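Hemoglobin subunit beta (Isurus oxyrinchus, PDB 3MKB) probably binds oxygen reversibly at its heme iron, serving as the beta subunit of a four-chain hemoglobin that transports and stores oxygen in the shortfin mako shark. Local coordinates at residues Phe35-Ala40 and Pro90-Leu95; Ser21-Lys26 and Val102-Leu107; Glu10-Phe15 and Asp63-Glu68. One frame throughout, in Å; residues are numbered along the deposited sequence.

Interaction 1 of 3, residues Phe35-Ala40 and Pro90-Leu95; sequences FPWTNA and PGSFHL. With HEM (protoporphyrin IX containing Fe), chain F.
Apolar packing of F35, W37 and T38 round L95 joins the short 3-10 turn after helix 20-34 to the beginning of helix 93-108, the C-helix and FG-corner regions of the globin fold. The two methyls of L95 take different partners. Its CD2 forms a CH-pi contact over the middle of the F35 ring, 3.8 Å from the centroid and 8° off the ring normal. Its CD1 goes to the indole instead, meeting W37 CZ2 at 3.6 Å. This second approach is oblique to the indole plane, the two side chains crossing at about a right angle. W37 CG stands between its own backbone N and carbonyl carbon (chi1 60°), which turns the NE1-CZ2 side of the indole toward L95. T38 adds its methyl, CG2 lying 3.8 Å from L95 CD1. The turn is tied by F35 O, which accepts from both T38 N and T38 OG1. S92 OG lies near the plane of the indole, 4.0 Å from W37 NE1 and without bonding to it; S92 OG bonds to D94 of a neighbouring alpha subunit, to which W37 NE1 is also weakly bonded. Both segments reach the heme: T38 O is 3.8 Å from HEM CBC, and F93 CD1 is 3.7 Å from HEM CBB. M31 of helix 20-34 packs on both T38 and L95, F93 rests on I131 of helix 114-132, and W37 meets Y139 of that alpha subunit with the ring planes nearly perpendicular, so the contact lies between heme, helices and subunit boundary.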
loop_
_atom_site.group_PDB
_atom_site.type_symbol
_atom_site.label_atom_id
_atom_site.label_comp_id
_atom_site.label_asym_id
_atom_site.label_seq_id
_atom_site.Cartn_x
_atom_site.Cartn_y
_atom_site.Cartn_z
ATOM N N PHE B 35 13.496 -8.787 0.605
ATOM C CA PHE B 35 12.181 -9.329 0.235
ATOM C C PHE B 35 12.269 -10.734 -0.395
ATOM O O PHE B 35 12.086 -10.887 -1.601
ATOM C CB PHE B 35 11.442 -8.375 -0.737
ATOM C CG PHE B 35 11.465 -6.954 -0.302
ATOM C CD1 PHE B 35 12.237 -6.009 -1.005
ATOM C CD2 PHE B 35 10.732 -6.536 0.834
ATOM C CE1 PHE B 35 12.274 -4.670 -0.604
ATOM C CE2 PHE B 35 10.727 -5.151 1.247
ATOM C CZ PHE B 35 11.514 -4.238 0.545
ATOM N N PRO B 36 12.527 -11.787 0.427
ATOM C CA PRO B 36 12.869 -13.156 -0.083
ATOM C C PRO B 36 11.844 -13.790 -0.997
ATOM O O PRO B 36 12.165 -14.626 -1.862
ATOM C CB PRO B 36 12.998 -13.964 1.213
ATOM C CG PRO B 36 13.477 -13.022 2.132
ATOM C CD PRO B 36 12.587 -11.785 1.887
ATOM N N TRP B 37 10.592 -13.373 -0.847
ATOM C CA TRP B 37 9.564 -14.005 -1.615
ATOM C C TRP B 37 9.785 -13.666 -3.061
ATOM O O TRP B 37 9.310 -14.387 -3.925
ATOM C CB TRP B 37 8.160 -13.596 -1.117
ATOM C CG TRP B 37 7.876 -12.109 -1.202
ATOM C CD1 TRP B 37 7.404 -11.456 -2.259
ATOM C CD2 TRP B 37 8.089 -11.143 -0.181
ATOM N NE1 TRP B 37 7.261 -10.135 -1.979
ATOM C CE2 TRP B 37 7.674 -9.916 -0.689
ATOM C CE3 TRP B 37 8.567 -11.204 1.137
ATOM C CZ2 TRP B 37 7.760 -8.752 0.028
ATOM C CZ3 TRP B 37 8.610 -10.038 1.887
ATOM C CH2 TRP B 37 8.197 -8.830 1.327
ATOM N N THR B 38 10.551 -12.604 -3.332
ATOM C CA THR B 38 10.839 -12.191 -4.724
ATOM C C THR B 38 11.825 -13.110 -5.454
ATOM O O THR B 38 11.938 -13.037 -6.672
ATOM C CB THR B 38 11.429 -10.797 -4.797
ATOM O OG1 THR B 38 12.667 -10.771 -4.070
ATOM C CG2 THR B 38 10.459 -9.792 -4.206
ATOM N N ASN B 39 12.539 -13.952 -4.713
ATOM C CA ASN B 39 13.414 -14.948 -5.349
ATOM C C ASN B 39 12.650 -16.101 -6.025
ATOM O O ASN B 39 13.251 -16.897 -6.746
ATOM C CB ASN B 39 14.533 -15.448 -4.391
ATOM C CG ASN B 39 15.837 -15.911 -5.152
ATOM O OD1 ASN B 39 16.937 -15.861 -4.601
ATOM N ND2 ASN B 39 15.695 -16.362 -6.389
ATOM N N ALA B 40 11.331 -16.154 -5.844
ATOM C CA ALA B 40 10.508 -17.275 -6.314
ATOM C C ALA B 40 10.539 -17.408 -7.803
ATOM O O ALA B 40 10.351 -18.483 -8.322
ATOM C CB ALA B 40 9.062 -17.126 -5.851
ATOM N N PRO B 90 2.722 -7.802 -10.159
ATOM C CA PRO B 90 3.161 -6.414 -10.429
ATOM C C PRO B 90 3.362 -5.593 -9.145
ATOM O O PRO B 90 4.124 -4.628 -9.142
ATOM C CB PRO B 90 2.072 -5.847 -11.369
ATOM C CG PRO B 90 0.788 -6.665 -11.029
ATOM C CD PRO B 90 1.355 -8.070 -10.662
ATOM N N GLY B 91 2.788 -6.076 -8.041
ATOM C CA GLY B 91 2.920 -5.455 -6.732
ATOM C C GLY B 91 4.301 -5.590 -6.177
ATOM O O GLY B 91 4.637 -4.924 -5.192
ATOM N N SER B 92 5.091 -6.472 -6.784
ATOM C CA SER B 92 6.481 -6.693 -6.445
ATOM C C SER B 92 7.478 -5.858 -7.311
ATOM O O SER B 92 8.659 -5.730 -6.992
ATOM C CB SER B 92 6.802 -8.192 -6.515
ATOM O OG SER B 92 5.983 -8.942 -5.581
ATOM N N PHE B 93 7.014 -5.281 -8.407
ATOM C CA PHE B 93 7.905 -4.397 -9.185
ATOM C C PHE B 93 8.645 -3.298 -8.372
ATOM O O PHE B 93 9.837 -3.098 -8.552
ATOM C CB PHE B 93 7.120 -3.728 -10.320
ATOM C CG PHE B 93 6.761 -4.669 -11.488
ATOM C CD1 PHE B 93 7.668 -5.629 -11.924
ATOM C CD2 PHE B 93 5.527 -4.571 -12.132
ATOM C CE1 PHE B 93 7.385 -6.479 -12.944
ATOM C CE2 PHE B 93 5.227 -5.398 -13.204
ATOM C CZ PHE B 93 6.156 -6.381 -13.609
ATOM N N HIS B 94 7.942 -2.557 -7.511
ATOM C CA HIS B 94 8.586 -1.504 -6.733
ATOM C C HIS B 94 9.604 -2.032 -5.713
ATOM O O HIS B 94 10.349 -1.278 -5.160
ATOM C CB HIS B 94 7.522 -0.616 -6.022
ATOM C CG HIS B 94 6.984 -1.219 -4.755
ATOM N ND1 HIS B 94 7.527 -0.960 -3.514
ATOM C CD2 HIS B 94 5.985 -2.111 -4.545
ATOM C CE1 HIS B 94 6.880 -1.659 -2.592
ATOM N NE2 HIS B 94 5.953 -2.376 -3.196
ATOM N N LEU B 95 9.532 -3.308 -5.349
ATOM C CA LEU B 95 10.547 -3.882 -4.458
ATOM C C LEU B 95 11.901 -3.878 -5.174
ATOM O O LEU B 95 12.924 -3.646 -4.575
ATOM C CB LEU B 95 10.142 -5.299 -4.056
ATOM C CG LEU B 95 8.765 -5.347 -3.395
ATOM C CD1 LEU B 95 8.370 -6.834 -2.966
ATOM C CD2 LEU B 95 8.767 -4.425 -2.195
HETATM C CHA HEM F . 12.673 -10.614 -17.891
HETATM C CHB HEM F . 12.791 -5.807 -17.505
HETATM C CHC HEM F . 11.124 -6.280 -13.045
HETATM C CHD HEM F . 11.256 -11.156 -13.303
HETATM C C1A HEM F . 12.748 -9.283 -18.158
HETATM C C2A HEM F . 13.018 -8.750 -19.452
HETATM C C3A HEM F . 13.070 -7.436 -19.339
HETATM C C4A HEM F . 12.825 -7.101 -17.983
HETATM C CMA HEM F . 13.340 -6.445 -20.491
HETATM C CAA HEM F . 13.254 -9.560 -20.748
HETATM C CBA HEM F . 11.926 -9.942 -21.390
HETATM C CGA HEM F . 12.223 -10.607 -22.725
HETATM O O1A HEM F . 12.505 -9.893 -23.720
HETATM O O2A HEM F . 12.182 -11.848 -22.793
HETATM C C1B HEM F . 12.366 -5.471 -16.267
HETATM C C2B HEM F . 12.242 -4.122 -15.721
HETATM C C3B HEM F . 11.782 -4.284 -14.467
HETATM C C4B HEM F . 11.600 -5.716 -14.196
HETATM C CMB HEM F . 12.575 -2.755 -16.405
HETATM C CAB HEM F . 11.471 -3.160 -13.466
HETATM C CBB HEM F . 10.246 -3.197 -12.924
HETATM C C1C HEM F . 11.048 -7.637 -12.720
HETATM C C2C HEM F . 10.741 -8.199 -11.423
HETATM C C3C HEM F . 10.809 -9.520 -11.501
HETATM C C4C HEM F . 11.124 -9.870 -12.849
HETATM C CMC HEM F . 10.435 -7.452 -10.124
HETATM C CAC HEM F . 10.537 -10.535 -10.365
HETATM C CBC HEM F . 11.001 -10.340 -9.108
HETATM C C1D HEM F . 11.716 -11.478 -14.540
HETATM C C2D HEM F . 12.028 -12.805 -15.035
HETATM C C3D HEM F . 12.474 -12.593 -16.470
HETATM C C4D HEM F . 12.390 -11.179 -16.699
HETATM C CMD HEM F . 11.945 -14.145 -14.278
HETATM C CAD HEM F . 12.946 -13.631 -17.518
HETATM C CBD HEM F . 14.404 -13.974 -17.318
HETATM C CGD HEM F . 14.660 -15.183 -18.233
HETATM O O1D HEM F . 15.441 -15.027 -19.209
HETATM O O2D HEM F . 14.102 -16.320 -18.036
HETATM N NA HEM F . 12.633 -8.248 -17.248
HETATM N NB HEM F . 11.960 -6.387 -15.335
HETATM N NC HEM F . 11.278 -8.697 -13.585
HETATM N ND HEM F . 11.925 -10.566 -15.554
HETATM FE FE HEM F . 11.817 -8.487 -15.409
HETATM O O HOH W 1 13.704 -8.328 -14.284
#

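Interaction 2 of 3, residues Ser21-Lys26 and Val102-Leu107; sequences SAIGTK and VELAHL
I23 supplies the apolar part of this contact, using two of its branches against three residues of helix 93-108. CG2, anti to the backbone N, lies 3.8 Å from E103 CB, and the two side chains run past each other in opposite directions. At the other end CD1 reaches L107 CD2 at 3.8 Å and L104 CD2 at 4.2 Å, crossing both leucines at about a right angle. A18, in the loop before helix 20-34, touches I23 and L107 as well, while W120 and F124 of helix 114-132 pack on L104. The segment axes come within 9.7 Å and their directions differ by 126°, an oblique, partly antiparallel crossing; this is the B/G helix pair of the globin fold, with I23 and E103 the closest CA pair of the two segments. The mixed part of the contact belongs to K26 and E103. The E103 chain bends at chi2 (-55°) and lays its carboxylate against the aliphatic stem of K26, E103 CD standing 3.5 Å from K26 CB. K26 is extended beyond CG and carries its ammonium past that carboxylate, leaving K26 NZ 5.0 Å from E103 OE2: opposite charges that may attract weakly, but form no salt bridge. The polar link across the segments is indirect. Water 2 donates to K26 O and to E103 OE1, at 3.0 Å in each case. E103 OE1 also receives a salt bridge from R30 NE, one helix turn beyond K26, which together with the water fixes how the carboxylate is turned.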
loop_
_atom_site.group_PDB
_atom_site.type_symbol
_atom_site.label_atom_id
_atom_site.label_comp_id
_atom_site.label_asym_id
_atom_site.label_seq_id
_atom_site.Cartn_x
_atom_site.Cartn_y
_atom_site.Cartn_z
ATOM N N SER B 21 24.809 -1.653 -14.585
ATOM C CA SER B 21 24.664 -3.111 -14.465
ATOM C C SER B 21 25.069 -3.602 -13.050
ATOM O O SER B 21 24.370 -4.444 -12.455
ATOM C CB SER B 21 25.491 -3.811 -15.547
ATOM O OG SER B 21 24.824 -3.624 -16.806
ATOM N N ALA B 22 26.173 -3.055 -12.535
ATOM C CA ALA B 22 26.645 -3.333 -11.174
ATOM C C ALA B 22 25.656 -2.849 -10.095
ATOM O O ALA B 22 25.370 -3.579 -9.146
ATOM C CB ALA B 22 28.027 -2.760 -10.962
ATOM N N ILE B 23 25.143 -1.621 -10.244
ATOM C CA ILE B 23 23.986 -1.195 -9.478
ATOM C C ILE B 23 22.799 -2.190 -9.535
ATOM O O ILE B 23 22.271 -2.533 -8.493
ATOM C CB ILE B 23 23.528 0.224 -9.920
ATOM C CG1 ILE B 23 24.645 1.264 -9.691
ATOM C CG2 ILE B 23 22.233 0.616 -9.260
ATOM C CD1 ILE B 23 24.391 2.622 -10.424
ATOM N N GLY B 24 22.354 -2.593 -10.741
ATOM C CA GLY B 24 21.259 -3.535 -10.922
ATOM C C GLY B 24 21.532 -4.885 -10.276
ATOM O O GLY B 24 20.649 -5.474 -9.628
ATOM N N THR B 25 22.771 -5.333 -10.398
ATOM C CA THR B 25 23.182 -6.610 -9.829
ATOM C C THR B 25 22.998 -6.542 -8.290
ATOM O O THR B 25 22.299 -7.376 -7.728
ATOM C CB THR B 25 24.635 -6.982 -10.241
ATOM O OG1 THR B 25 24.685 -7.118 -11.673
ATOM C CG2 THR B 25 25.044 -8.303 -9.624
ATOM N N LYS B 26 23.576 -5.539 -7.652
ATOM C CA LYS B 26 23.405 -5.324 -6.196
ATOM C C LYS B 26 21.968 -5.086 -5.820
ATOM O O LYS B 26 21.539 -5.567 -4.786
ATOM C CB LYS B 26 24.229 -4.145 -5.690
ATOM C CG LYS B 26 25.694 -4.229 -6.033
ATOM C CD LYS B 26 26.422 -2.966 -5.614
ATOM C CE LYS B 26 27.822 -2.918 -6.225
ATOM N NZ LYS B 26 28.582 -1.675 -5.842
ATOM N N VAL B 102 17.920 2.394 -3.169
ATOM C CA VAL B 102 18.892 2.180 -2.074
ATOM C C VAL B 102 20.315 2.102 -2.667
ATOM O O VAL B 102 21.234 2.638 -2.066
ATOM C CB VAL B 102 18.528 0.972 -1.207
ATOM C CG1 VAL B 102 19.726 0.541 -0.237
ATOM C CG2 VAL B 102 17.291 1.314 -0.366
ATOM N N GLU B 103 20.471 1.517 -3.878
ATOM C CA GLU B 103 21.812 1.368 -4.446
ATOM C C GLU B 103 22.307 2.706 -5.012
ATOM O O GLU B 103 23.466 3.023 -4.914
ATOM C CB GLU B 103 21.901 0.261 -5.484
ATOM C CG GLU B 103 21.878 -1.181 -4.907
ATOM C CD GLU B 103 22.949 -1.434 -3.861
ATOM O OE1 GLU B 103 22.702 -2.345 -3.013
ATOM O OE2 GLU B 103 24.041 -0.792 -3.910
ATOM N N LEU B 104 21.405 3.469 -5.600
ATOM C CA LEU B 104 21.748 4.882 -5.975
ATOM C C LEU B 104 22.151 5.788 -4.778
ATOM O O LEU B 104 23.004 6.630 -4.925
ATOM C CB LEU B 104 20.572 5.479 -6.746
ATOM C CG LEU B 104 20.328 4.860 -8.145
ATOM C CD1 LEU B 104 18.876 5.199 -8.636
ATOM C CD2 LEU B 104 21.448 5.305 -9.199
ATOM N N ALA B 105 21.492 5.629 -3.632
ATOM C CA ALA B 105 21.877 6.277 -2.366
ATOM C C ALA B 105 23.321 5.919 -1.939
ATOM O O ALA B 105 24.128 6.771 -1.560
ATOM C CB ALA B 105 20.835 5.908 -1.249
ATOM N N HIS B 106 23.645 4.642 -2.024
ATOM C CA HIS B 106 24.953 4.105 -1.669
ATOM C C HIS B 106 26.033 4.668 -2.621
ATOM O O HIS B 106 27.169 4.879 -2.226
ATOM C CB HIS B 106 24.896 2.536 -1.656
ATOM C CG HIS B 106 25.162 1.940 -0.287
ATOM N ND1 HIS B 106 25.677 0.675 -0.095
ATOM C CD2 HIS B 106 25.125 2.513 0.936
ATOM C CE1 HIS B 106 25.848 0.468 1.193
ATOM N NE2 HIS B 106 25.516 1.573 1.843
ATOM N N LEU B 107 25.673 4.925 -3.880
ATOM C CA LEU B 107 26.663 5.440 -4.847
ATOM C C LEU B 107 26.811 6.933 -4.662
ATOM O O LEU B 107 27.920 7.526 -4.697
ATOM C CB LEU B 107 26.149 5.107 -6.265
ATOM C CG LEU B 107 26.906 5.767 -7.409
ATOM C CD1 LEU B 107 28.293 5.090 -7.529
ATOM C CD2 LEU B 107 26.106 5.514 -8.644
HETATM O O HOH W 2 23.384 -5.247 -2.497
#

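Interaction 3 of 3, residues Glu10-Phe15 and Asp63-Glu68; sequences EIVKTF and DAVKHE
The F15 ring has V65 CG2 over one face, 3.5 Å above the plane and displaced toward the rim, while I11 O sits at its edge, in the ring plane. The methyl is 3.7 Å from the ring centroid and 18° off the normal, which makes this a CH-pi contact, and its nearest ring atom is F15 CD1. V65 meets I11, V12 and F15. Its CG2, anti to the carbonyl carbon, also touches I11 CG2 at 3.7 Å, so one methyl touches both isoleucine and phenylalanine. The other methyl, CG1, stays 4.3 Å from V12 CG2, toward the exposed border. I11 CG2 faces E68 OE1 as well, more loosely, at 4.2 Å. Were F15 an alanine, V65 CG2 would probably lose its aromatic cover and a gap would open toward L61 and Q62, which pack on the same ring. The pairing of helices 5-17 and 50-65 is the A/E contact of the globin fold, and F123 of helix 114-132 packs on both I11 and E68. Polar groups of helix 5-17 are served apart from it: K108 NZ reaches both E10 OE1 and T14 OG1. With carbon meeting carbon at nearly every point and no hydrogen bond between the segments, the helices are held here by the fit of methyls against a ring rather than by directed bonds.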
loop_
_atom_site.group_PDB
_atom_site.type_symbol
_atom_site.label_atom_id
_atom_site.label_comp_id
_atom_site.label_asym_id
_atom_site.label_seq_id
_atom_site.Cartn_x
_atom_site.Cartn_y
_atom_site.Cartn_z
ATOM N N GLU B 10 19.470 14.539 -14.414
ATOM C CA GLU B 10 19.925 13.722 -13.283
ATOM C C GLU B 10 19.903 12.234 -13.711
ATOM O O GLU B 10 20.869 11.530 -13.537
ATOM C CB GLU B 10 19.046 13.957 -12.034
ATOM C CG GLU B 10 19.144 12.736 -11.009
ATOM C CD GLU B 10 20.507 12.648 -10.297
ATOM O OE1 GLU B 10 20.793 11.606 -9.596
ATOM O OE2 GLU B 10 21.329 13.576 -10.485
ATOM N N ILE B 11 18.792 11.794 -14.274
ATOM C CA ILE B 11 18.644 10.411 -14.795
ATOM C C ILE B 11 19.631 10.145 -15.905
ATOM O O ILE B 11 20.315 9.103 -15.918
ATOM C CB ILE B 11 17.150 10.107 -15.246
ATOM C CG1 ILE B 11 16.163 10.502 -14.108
ATOM C CG2 ILE B 11 16.988 8.606 -15.900
ATOM C CD1 ILE B 11 14.761 10.683 -14.544
ATOM N N VAL B 12 19.723 11.083 -16.866
ATOM C CA VAL B 12 20.465 10.780 -18.090
ATOM C C VAL B 12 21.936 10.672 -17.812
ATOM O O VAL B 12 22.604 9.755 -18.321
ATOM C CB VAL B 12 20.239 11.866 -19.201
ATOM C CG1 VAL B 12 20.960 11.446 -20.489
ATOM C CG2 VAL B 12 18.804 11.964 -19.503
ATOM N N LYS B 13 22.451 11.600 -17.016
ATOM C CA LYS B 13 23.898 11.608 -16.654
ATOM C C LYS B 13 24.271 10.374 -15.843
ATOM O O LYS B 13 25.382 9.861 -15.946
ATOM C CB LYS B 13 24.310 12.878 -15.915
ATOM C CG LYS B 13 24.173 14.240 -16.758
ATOM C CD LYS B 13 25.150 14.255 -17.978
ATOM C CE LYS B 13 25.144 15.606 -18.760
ATOM N NZ LYS B 13 25.101 16.847 -17.837
ATOM N N THR B 14 23.371 9.977 -14.953
ATOM C CA THR B 14 23.593 8.765 -14.145
ATOM C C THR B 14 23.749 7.513 -15.043
ATOM O O THR B 14 24.759 6.798 -14.925
ATOM C CB THR B 14 22.521 8.604 -13.087
ATOM O OG1 THR B 14 22.545 9.733 -12.195
ATOM C CG2 THR B 14 22.783 7.299 -12.223
ATOM N N PHE B 15 22.821 7.301 -15.985
ATOM C CA PHE B 15 22.919 6.173 -16.909
ATOM C C PHE B 15 24.118 6.268 -17.868
ATOM O O PHE B 15 24.647 5.266 -18.321
ATOM C CB PHE B 15 21.592 5.974 -17.675
ATOM C CG PHE B 15 20.602 5.103 -16.910
ATOM C CD1 PHE B 15 19.822 5.625 -15.893
ATOM C CD2 PHE B 15 20.566 3.734 -17.141
ATOM C CE1 PHE B 15 18.963 4.808 -15.175
ATOM C CE2 PHE B 15 19.752 2.917 -16.433
ATOM C CZ PHE B 15 18.942 3.466 -15.429
ATOM N N ASP B 63 16.297 1.919 -22.050
ATOM C CA ASP B 63 15.234 2.146 -23.062
ATOM C C ASP B 63 14.224 3.204 -22.621
ATOM O O ASP B 63 13.814 4.067 -23.425
ATOM C CB ASP B 63 14.560 0.797 -23.435
ATOM C CG ASP B 63 13.526 0.915 -24.576
ATOM O OD1 ASP B 63 12.429 0.326 -24.382
ATOM O OD2 ASP B 63 13.790 1.537 -25.660
ATOM N N ALA B 64 13.857 3.173 -21.332
ATOM C CA ALA B 64 13.000 4.217 -20.725
ATOM C C ALA B 64 13.727 5.543 -20.656
ATOM O O ALA B 64 13.132 6.574 -20.894
ATOM C CB ALA B 64 12.500 3.815 -19.295
ATOM N N VAL B 65 15.024 5.488 -20.330
ATOM C CA VAL B 65 15.856 6.678 -20.310
ATOM C C VAL B 65 15.865 7.352 -21.675
ATOM O O VAL B 65 15.624 8.561 -21.745
ATOM C CB VAL B 65 17.300 6.426 -19.824
ATOM C CG1 VAL B 65 18.132 7.722 -19.969
ATOM C CG2 VAL B 65 17.298 5.894 -18.384
ATOM N N LYS B 66 16.110 6.569 -22.738
ATOM C CA LYS B 66 16.219 7.150 -24.096
ATOM C C LYS B 66 14.927 7.744 -24.584
ATOM O O LYS B 66 14.905 8.370 -25.634
ATOM C CB LYS B 66 16.712 6.125 -25.116
ATOM C CG LYS B 66 18.169 6.308 -25.574
ATOM C CD LYS B 66 19.168 5.455 -24.741
ATOM C CE LYS B 66 19.393 6.038 -23.315
ATOM N NZ LYS B 66 20.016 5.118 -22.312
ATOM N N HIS B 67 13.850 7.545 -23.829
ATOM C CA HIS B 67 12.491 7.887 -24.263
ATOM C C HIS B 67 11.600 8.287 -23.100
ATOM O O HIS B 67 10.444 7.884 -23.022
ATOM C CB HIS B 67 11.827 6.689 -24.957
ATOM C CG HIS B 67 12.508 6.242 -26.213
ATOM N ND1 HIS B 67 12.266 6.830 -27.433
ATOM C CD2 HIS B 67 13.395 5.242 -26.443
ATOM C CE1 HIS B 67 12.993 6.223 -28.359
ATOM N NE2 HIS B 67 13.681 5.253 -27.786
ATOM N N GLU B 68 12.141 9.106 -22.211
ATOM C CA GLU B 68 11.475 9.601 -21.013
ATOM C C GLU B 68 10.015 10.031 -21.179
ATOM O O GLU B 68 9.229 9.952 -20.234
ATOM C CB GLU B 68 12.304 10.762 -20.447
ATOM C CG GLU B 68 12.639 10.665 -18.995
ATOM C CD GLU B 68 12.828 9.240 -18.529
ATOM O OE1 GLU B 68 13.888 8.646 -18.780
ATOM O OE2 GLU B 68 11.910 8.706 -17.906
#

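How the interactions relate
Helix 93-108 ties interaction 1 to interaction 2: its first turn packs against the 3-10 turn, its later turns on helix 20-34, with contact centres 17 Å apart and nearest atoms about 8 Å apart. Interaction 2 touches interaction 3 directly, L104 CD2 packing 3.9 Å from T14 CG2, so the A/E and B/G helix pairs adjoin there. Interactions 1 and 3 lie on opposite sides of the chain's centre, 24 Å between centres. Distance from the heme grades them: interaction 1 contributes T38, S92 and F93 to its pocket, whereas the side chains of F15 and I23 remain about 9 Å and 12 Å from it.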